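Local coordinates for protein phenazine-1-carboxylate N-methyltransferase (Pseudomonas aeruginosa, PDB 2IP2) that transfers a methyl group from S-adenosyl-L-methionine to phenazine-1-carboxylate, giving 5-methylphenazine-1-carboxylate on the route to the virulence pigment pyocyanin, at residues R23-D35 and R96-A108. Sequence-based numbering, arbitrary orientation.
Sequences RCVYVATRLGLAD and RDMVLFYGEEFHA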
ATOM      1  N   ARG A  23       5.065   2.549  -3.372  1.00 20.04           N
ATOM      2  CA  ARG A  23       6.250   2.485  -4.276  1.00 19.50           C
ATOM      3  C   ARG A  23       6.416   3.827  -4.973  1.00 20.76           C
ATOM      4  O   ARG A  23       7.535   4.286  -5.094  1.00 20.58           O
ATOM      5  CB  ARG A  23       6.167   1.331  -5.292  1.00 20.61           C
ATOM      6  CG  ARG A  23       6.047  -0.095  -4.685  1.00 19.76           C
ATOM      7  CD  ARG A  23       7.157  -0.302  -3.614  1.00 18.50           C
ATOM      8  NE  ARG A  23       8.486  -0.541  -4.256  1.00 20.97           N
ATOM      9  CZ  ARG A  23       9.639  -0.487  -3.612  1.00 21.15           C
ATOM     10  NH1 ARG A  23       9.657  -0.190  -2.335  1.00 22.01           N
ATOM     11  NH2 ARG A  23      10.774  -0.760  -4.224  1.00 20.83           N
ATOM     12  N   CYS A  24       5.323   4.448  -5.433  1.00 21.75           N
ATOM     13  CA  CYS A  24       5.400   5.783  -6.061  1.00 20.17           C
ATOM     14  C   CYS A  24       5.974   6.854  -5.118  1.00 21.11           C
ATOM     15  O   CYS A  24       6.817   7.652  -5.530  1.00 20.16           O
ATOM     16  CB  CYS A  24       4.039   6.188  -6.591  1.00 21.20           C
ATOM     17  SG  CYS A  24       3.581   5.280  -8.063  1.00 21.57           S
ATOM     18  N   VAL A  25       5.605   6.851  -3.832  1.00 19.41           N
ATOM     19  CA  VAL A  25       6.192   7.851  -2.899  1.00 19.33           C
ATOM     20  C   VAL A  25       7.660   7.515  -2.658  1.00 20.86           C
ATOM     21  O   VAL A  25       8.522   8.417  -2.581  1.00 19.96           O
ATOM     22  CB  VAL A  25       5.323   7.870  -1.547  1.00 19.95           C
ATOM     23  CG1 VAL A  25       6.061   8.654  -0.429  1.00 24.45           C
ATOM     24  CG2 VAL A  25       3.990   8.463  -1.860  1.00 17.36           C
ATOM     25  N   TYR A  26       7.963   6.216  -2.589  1.00 19.19           N
ATOM     26  CA  TYR A  26       9.377   5.813  -2.396  1.00 19.62           C
ATOM     27  C   TYR A  26      10.233   6.352  -3.574  1.00 20.50           C
ATOM     28  O   TYR A  26      11.294   6.955  -3.385  1.00 20.49           O
ATOM     29  CB  TYR A  26       9.463   4.266  -2.219  1.00 20.23           C
ATOM     30  CG  TYR A  26      10.907   3.765  -2.310  1.00 19.97           C
ATOM     31  CD1 TYR A  26      11.850   4.061  -1.295  1.00 20.70           C
ATOM     32  CD2 TYR A  26      11.358   3.144  -3.486  1.00 20.44           C
ATOM     33  CE1 TYR A  26      13.201   3.605  -1.425  1.00 23.13           C
ATOM     34  CE2 TYR A  26      12.671   2.723  -3.621  1.00 22.98           C
ATOM     35  CZ  TYR A  26      13.583   2.964  -2.601  1.00 23.23           C
ATOM     36  OH  TYR A  26      14.872   2.530  -2.818  1.00 26.72           O
ATOM     37  N   VAL A  27       9.722   6.169  -4.780  1.00 18.71           N
ATOM     38  CA  VAL A  27      10.388   6.664  -5.930  1.00 19.26           C
ATOM     39  C   VAL A  27      10.577   8.166  -5.919  1.00 18.93           C
ATOM     40  O   VAL A  27      11.681   8.661  -6.180  1.00 20.09           O
ATOM     41  CB  VAL A  27       9.668   6.195  -7.219  1.00 20.16           C
ATOM     42  CG1 VAL A  27      10.262   6.941  -8.445  1.00 20.69           C
ATOM     43  CG2 VAL A  27       9.772   4.638  -7.422  1.00 22.41           C
ATOM     44  N   ALA A  28       9.525   8.920  -5.656  1.00 17.96           N
ATOM     45  CA  ALA A  28       9.658  10.394  -5.586  1.00 20.10           C
ATOM     46  C   ALA A  28      10.750  10.780  -4.563  1.00 20.84           C
ATOM     47  O   ALA A  28      11.508  11.749  -4.779  1.00 20.12           O
ATOM     48  CB  ALA A  28       8.294  11.033  -5.157  1.00 20.84           C
ATOM     49  N   THR A  29      10.799  10.022  -3.458  1.00 20.04           N
ATOM     50  CA  THR A  29      11.795  10.251  -2.391  1.00 20.61           C
ATOM     51  C   THR A  29      13.233   9.924  -2.842  1.00 21.20           C
ATOM     52  O   THR A  29      14.120  10.775  -2.716  1.00 22.50           O
ATOM     53  CB  THR A  29      11.381   9.558  -1.051  1.00 20.81           C
ATOM     54  OG1 THR A  29      10.073  10.014  -0.731  1.00 22.71           O
ATOM     55  CG2 THR A  29      12.386   9.973   0.139  1.00 21.40           C
ATOM     56  N   ARG A  30      13.478   8.728  -3.335  1.00 22.31           N
ATOM     57  CA  ARG A  30      14.783   8.327  -3.878  1.00 24.13           C
ATOM     58  C   ARG A  30      15.252   9.337  -4.923  1.00 24.64           C
ATOM     59  O   ARG A  30      16.421   9.681  -4.947  1.00 26.37           O
ATOM     60  CB  ARG A  30      14.666   7.031  -4.681  1.00 27.05           C
ATOM     61  CG  ARG A  30      14.834   5.714  -4.035  1.00 29.60           C
ATOM     62  CD  ARG A  30      16.300   5.202  -4.040  1.00 35.10           C
ATOM     63  NE  ARG A  30      16.883   4.830  -5.351  1.00 37.90           N
ATOM     64  CZ  ARG A  30      16.849   3.621  -5.921  1.00 41.63           C
ATOM     65  NH1 ARG A  30      16.186   2.590  -5.380  1.00 41.31           N
ATOM     66  NH2 ARG A  30      17.476   3.447  -7.081  1.00 46.19           N
ATOM     67  N   LEU A  31      14.347   9.795  -5.787  1.00 23.97           N
ATOM     68  CA  LEU A  31      14.730  10.755  -6.842  1.00 25.06           C
ATOM     69  C   LEU A  31      14.929  12.209  -6.355  1.00 24.51           C
ATOM     70  O   LEU A  31      15.439  13.050  -7.134  1.00 26.52           O
ATOM     71  CB  LEU A  31      13.702  10.739  -7.957  1.00 24.41           C
ATOM     72  CG  LEU A  31      13.654   9.420  -8.747  1.00 25.56           C
ATOM     73  CD1 LEU A  31      12.681   9.653  -9.866  1.00 24.34           C
ATOM     74  CD2 LEU A  31      15.050   8.912  -9.251  1.00 29.42           C
ATOM     75  N   GLY A  32      14.526  12.487  -5.123  1.00 23.70           N
ATOM     76  CA  GLY A  32      14.631  13.839  -4.524  1.00 25.18           C
ATOM     77  C   GLY A  32      13.745  14.870  -5.225  1.00 24.41           C
ATOM     78  O   GLY A  32      14.037  16.058  -5.223  1.00 23.39           O
ATOM     79  N   LEU A  33      12.612  14.427  -5.757  1.00 23.04           N
ATOM     80  CA  LEU A  33      11.652  15.335  -6.438  1.00 25.00           C
ATOM     81  C   LEU A  33      11.186  16.526  -5.580  1.00 24.06           C
ATOM     82  O   LEU A  33      11.066  17.646  -6.055  1.00 24.28           O
ATOM     83  CB  LEU A  33      10.424  14.563  -6.944  1.00 23.75           C
ATOM     84  CG  LEU A  33      10.686  13.460  -7.954  1.00 25.32           C
ATOM     85  CD1 LEU A  33       9.317  12.915  -8.465  1.00 23.97           C
ATOM     86  CD2 LEU A  33      11.582  13.938  -9.113  1.00 24.77           C
ATOM     87  N   ALA A  34      10.923  16.273  -4.317  1.00 24.68           N
ATOM     88  CA  ALA A  34      10.523  17.339  -3.442  1.00 24.32           C
ATOM     89  C   ALA A  34      11.596  18.430  -3.271  1.00 24.72           C
ATOM     90  O   ALA A  34      11.244  19.615  -3.221  1.00 26.47           O
ATOM     91  CB  ALA A  34      10.140  16.765  -2.078  1.00 25.26           C
ATOM     92  N   ASP A  35      12.857  18.030  -3.144  1.00 24.40           N
ATOM     93  CA  ASP A  35      14.014  18.955  -3.108  1.00 25.76           C
ATOM     94  C   ASP A  35      14.182  19.712  -4.409  1.00 26.32           C
ATOM     95  O   ASP A  35      14.295  20.948  -4.403  1.00 26.35           O
ATOM     96  CB  ASP A  35      15.276  18.174  -2.774  1.00 25.84           C
ATOM     97  CG  ASP A  35      15.092  17.370  -1.468  1.00 31.04           C
ATOM     98  OD1 ASP A  35      14.632  18.004  -0.474  1.00 31.84           O
ATOM     99  OD2 ASP A  35      15.348  16.143  -1.461  1.00 33.49           O
ATOM    100  N   ARG A  96      11.818  11.696   5.307  1.00 25.58           N
ATOM    101  CA  ARG A  96      12.585  11.253   4.128  1.00 24.98           C
ATOM    102  C   ARG A  96      13.354   9.965   4.394  1.00 24.10           C
ATOM    103  O   ARG A  96      13.214   8.999   3.659  1.00 22.25           O
ATOM    104  CB  ARG A  96      13.548  12.348   3.618  1.00 22.67           C
ATOM    105  CG  ARG A  96      14.523  11.826   2.596  1.00 26.13           C
ATOM    106  CD  ARG A  96      15.493  12.909   1.964  1.00 26.08           C
ATOM    107  NE  ARG A  96      16.691  12.212   1.473  1.00 33.11           N
ATOM    108  CZ  ARG A  96      16.854  11.738   0.243  1.00 29.89           C
ATOM    109  NH1 ARG A  96      15.924  11.919  -0.683  1.00 33.86           N
ATOM    110  NH2 ARG A  96      17.975  11.109  -0.061  1.00 31.77           N
ATOM    111  N   ASP A  97      14.198   9.941   5.434  1.00 22.10           N
ATOM    112  CA  ASP A  97      14.988   8.735   5.697  1.00 23.43           C
ATOM    113  C   ASP A  97      14.135   7.558   6.112  1.00 22.50           C
ATOM    114  O   ASP A  97      14.543   6.432   5.905  1.00 23.39           O
ATOM    115  CB  ASP A  97      15.998   9.013   6.809  1.00 23.50           C
ATOM    116  CG  ASP A  97      17.038   9.995   6.328  1.00 29.61           C
ATOM    117  OD1 ASP A  97      17.604   9.732   5.227  1.00 33.10           O
ATOM    118  OD2 ASP A  97      17.196  11.035   6.970  1.00 29.95           O
ATOM    119  N   MET A  98      13.024   7.829   6.784  1.00 21.27           N
ATOM    120  CA  MET A  98      12.081   6.734   7.143  1.00 22.92           C
ATOM    121  C   MET A  98      11.479   6.108   5.863  1.00 22.76           C
ATOM    122  O   MET A  98      11.492   4.871   5.684  1.00 21.38           O
ATOM    123  CB  MET A  98      10.971   7.239   8.077  1.00 23.48           C
ATOM    124  CG  MET A  98      10.053   6.128   8.593  1.00 26.22           C
ATOM    125  SD  MET A  98       8.465   6.727   9.145  1.00 34.89           S
ATOM    126  CE  MET A  98       7.809   7.136   7.511  1.00 37.44           C
ATOM    127  N   VAL A  99      11.021   6.949   4.945  1.00 22.46           N
ATOM    128  CA  VAL A  99      10.473   6.447   3.644  1.00 22.27           C
ATOM    129  C   VAL A  99      11.472   5.530   2.913  1.00 21.89           C
ATOM    130  O   VAL A  99      11.123   4.456   2.390  1.00 22.31           O
ATOM    131  CB  VAL A  99      10.038   7.628   2.720  1.00 21.04           C
ATOM    132  CG1 VAL A  99       9.721   7.149   1.265  1.00 20.89           C
ATOM    133  CG2 VAL A  99       8.828   8.423   3.353  1.00 22.83           C
ATOM    134  N   LEU A 100      12.729   5.970   2.864  1.00 22.52           N
ATOM    135  CA  LEU A 100      13.787   5.215   2.166  1.00 22.31           C
ATOM    136  C   LEU A 100      14.036   3.872   2.822  1.00 21.91           C
ATOM    137  O   LEU A 100      14.047   2.865   2.125  1.00 21.14           O
ATOM    138  CB  LEU A 100      15.093   6.022   2.050  1.00 22.40           C
ATOM    139  CG  LEU A 100      15.028   7.290   1.152  1.00 23.65           C
ATOM    140  CD1 LEU A 100      16.346   8.110   1.301  1.00 25.88           C
ATOM    141  CD2 LEU A 100      14.639   6.926  -0.322  1.00 24.85           C
ATOM    142  N   PHE A 101      14.178   3.854   4.153  1.00 20.45           N
ATOM    143  CA  PHE A 101      14.438   2.595   4.881  1.00 20.14           C
ATOM    144  C   PHE A 101      13.242   1.664   4.748  1.00 19.78           C
ATOM    145  O   PHE A 101      13.358   0.473   4.485  1.00 21.42           O
ATOM    146  CB  PHE A 101      14.743   2.883   6.354  1.00 21.21           C
ATOM    147  CG  PHE A 101      15.402   1.714   7.046  1.00 21.85           C
ATOM    148  CD1 PHE A 101      14.622   0.676   7.534  1.00 20.16           C
ATOM    149  CD2 PHE A 101      16.782   1.612   7.105  1.00 26.51           C
ATOM    150  CE1 PHE A 101      15.203  -0.443   8.171  1.00 20.45           C
ATOM    151  CE2 PHE A 101      17.391   0.495   7.723  1.00 25.08           C
ATOM    152  CZ  PHE A 101      16.574  -0.535   8.258  1.00 23.07           C
ATOM    153  N   TYR A 102      12.054   2.240   4.807  1.00 20.07           N
ATOM    154  CA  TYR A 102      10.838   1.405   4.749  1.00 20.78           C
ATOM    155  C   TYR A 102      10.649   0.812   3.364  1.00 20.84           C
ATOM    156  O   TYR A 102      10.202  -0.337   3.206  1.00 20.24           O
ATOM    157  CB  TYR A 102       9.675   2.276   5.121  1.00 20.26           C
ATOM    158  CG  TYR A 102       9.477   2.434   6.628  1.00 22.02           C
ATOM    159  CD1 TYR A 102      10.538   2.343   7.547  1.00 22.65           C
ATOM    160  CD2 TYR A 102       8.223   2.673   7.119  1.00 23.66           C
ATOM    161  CE1 TYR A 102      10.291   2.471   8.958  1.00 25.43           C
ATOM    162  CE2 TYR A 102       7.969   2.802   8.511  1.00 22.60           C
ATOM    163  CZ  TYR A 102       8.988   2.717   9.393  1.00 25.56           C
ATOM    164  OH  TYR A 102       8.704   2.889  10.749  1.00 27.47           O
ATOM    165  N   GLY A 103      11.063   1.586   2.354  1.00 19.77           N
ATOM    166  CA  GLY A 103      10.977   1.149   0.941  1.00 21.70           C
ATOM    167  C   GLY A 103      12.118   0.273   0.461  1.00 22.95           C
ATOM    168  O   GLY A 103      12.097  -0.194  -0.678  1.00 23.22           O
ATOM    169  N   GLU A 104      13.065  -0.014   1.349  1.00 22.20           N
ATOM    170  CA  GLU A 104      14.229  -0.848   1.018  1.00 21.65           C
ATOM    171  C   GLU A 104      14.188  -2.007   1.958  1.00 21.60           C
ATOM    172  O   GLU A 104      13.482  -2.972   1.682  1.00 21.17           O
ATOM    173  CB  GLU A 104      15.507  -0.002   1.069  1.00 21.75           C
ATOM    174  CG  GLU A 104      15.548   0.967  -0.138  1.00 19.67           C
ATOM    175  CD  GLU A 104      16.592   2.116  -0.107  1.00 27.66           C
ATOM    176  OE1 GLU A 104      17.495   2.150   0.797  1.00 28.44           O
ATOM    177  OE2 GLU A 104      16.460   2.997  -1.016  1.00 28.44           O
ATOM    178  N   GLU A 105      14.881  -1.923   3.122  1.00 21.98           N
ATOM    179  CA  GLU A 105      14.921  -3.038   4.035  1.00 23.16           C
ATOM    180  C   GLU A 105      13.519  -3.571   4.407  1.00 21.50           C
ATOM    181  O   GLU A 105      13.323  -4.771   4.432  1.00 21.00           O
ATOM    182  CB  GLU A 105      15.581  -2.608   5.328  1.00 24.88           C
ATOM    183  CG  GLU A 105      17.062  -2.837   5.336  1.00 27.68           C
ATOM    184  CD  GLU A 105      17.830  -1.699   4.692  1.00 32.86           C
ATOM    185  OE1 GLU A 105      17.205  -0.736   4.181  1.00 28.73           O
ATOM    186  OE2 GLU A 105      19.089  -1.777   4.749  1.00 38.03           O
ATOM    187  N   PHE A 106      12.582  -2.697   4.764  1.00 20.42           N
ATOM    188  CA  PHE A 106      11.266  -3.244   5.158  1.00 19.60           C
ATOM    189  C   PHE A 106      10.360  -3.705   4.011  1.00 18.87           C
ATOM    190  O   PHE A 106       9.468  -4.549   4.203  1.00 19.42           O
ATOM    191  CB  PHE A 106      10.542  -2.312   6.082  1.00 20.48           C
ATOM    192  CG  PHE A 106      11.198  -2.196   7.444  1.00 19.64           C
ATOM    193  CD1 PHE A 106      11.986  -3.264   7.967  1.00 18.33           C
ATOM    194  CD2 PHE A 106      10.998  -1.032   8.209  1.00 23.17           C
ATOM    195  CE1 PHE A 106      12.536  -3.160   9.297  1.00 22.73           C
ATOM    196  CE2 PHE A 106      11.558  -0.904   9.493  1.00 24.63           C
ATOM    197  CZ  PHE A 106      12.286  -1.977  10.051  1.00 19.86           C
ATOM    198  N   HIS A 107      10.588  -3.171   2.830  1.00 19.15           N
ATOM    199  CA  HIS A 107       9.928  -3.737   1.619  1.00 19.55           C
ATOM    200  C   HIS A 107      10.436  -5.176   1.395  1.00 19.45           C
ATOM    201  O   HIS A 107       9.659  -6.100   1.097  1.00 20.18           O
ATOM    202  CB  HIS A 107      10.274  -2.893   0.392  1.00 19.14           C
ATOM    203  CG  HIS A 107       9.716  -3.436  -0.895  1.00 21.56           C
ATOM    204  ND1 HIS A 107       8.399  -3.259  -1.270  1.00 21.47           N
ATOM    205  CD2 HIS A 107      10.298  -4.147  -1.895  1.00 23.11           C
ATOM    206  CE1 HIS A 107       8.181  -3.849  -2.444  1.00 18.21           C
ATOM    207  NE2 HIS A 107       9.322  -4.394  -2.843  1.00 21.16           N
ATOM    208  N   ALA A 108      11.754  -5.362   1.525  1.00 20.37           N
ATOM    209  CA  ALA A 108      12.286  -6.718   1.484  1.00 20.39           C
ATOM    210  C   ALA A 108      11.698  -7.612   2.558  1.00 19.55           C
ATOM    211  O   ALA A 108      11.363  -8.787   2.302  1.00 20.54           O
ATOM    212  CB  ALA A 108      13.811  -6.670   1.646  1.00 20.06           C
TER
HETATM  213  O   HOH W   1      13.303  -1.364  -2.895  1.00 27.78           O
HETATM  214  O   HOH W   2      17.845  10.469  -2.851  1.00 45.12           O
HETATM  215  O   HOH W   3      13.653  14.042  -1.043  1.00 26.59           O
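Bends at chi2 and chi3 (-51° and -76°) fold the R23 chain back so that its guanidinium lies flat on the H107 ring, centres 3.8 Å apart. From there R23 NH1 gives a nearly straight hydrogen bond to G103 O (2.9 Å), which it meets on a lone pair, and water 1 links R23 NH2 to the same oxygen. The other guanidinium face rests against Y26 CD2. G103 O sits 3.9 Å above the Y26 ring, over its centre. At the ring edge, Y26 OH accepts from R30 NH1 and donates to E104 OE2, though the 2.4 Å length of the latter bond is doubtful. Beyond the tyrosine the contact turns apolar: L100 CD2 packs 3.8 Å from Y26 CE1, and T29 CG2 lies 3.7 Å from R96 CG. Two waters tie R96 to R30 O and D35 OD2. The axes of segments 23-30, the end of helix 6-30 in the dimerisation region, and 96-102 approach to 9.3 Å and cross at -122°; H107 adds the start of helix 105-109. The second subunit also holds R23 (W110, T111), H107 (E19, T111) and R30 (E115). Within the chain, helix 55-67 packs on C24, A28 and L33, and helix 140-150 on D97, F101 and E104.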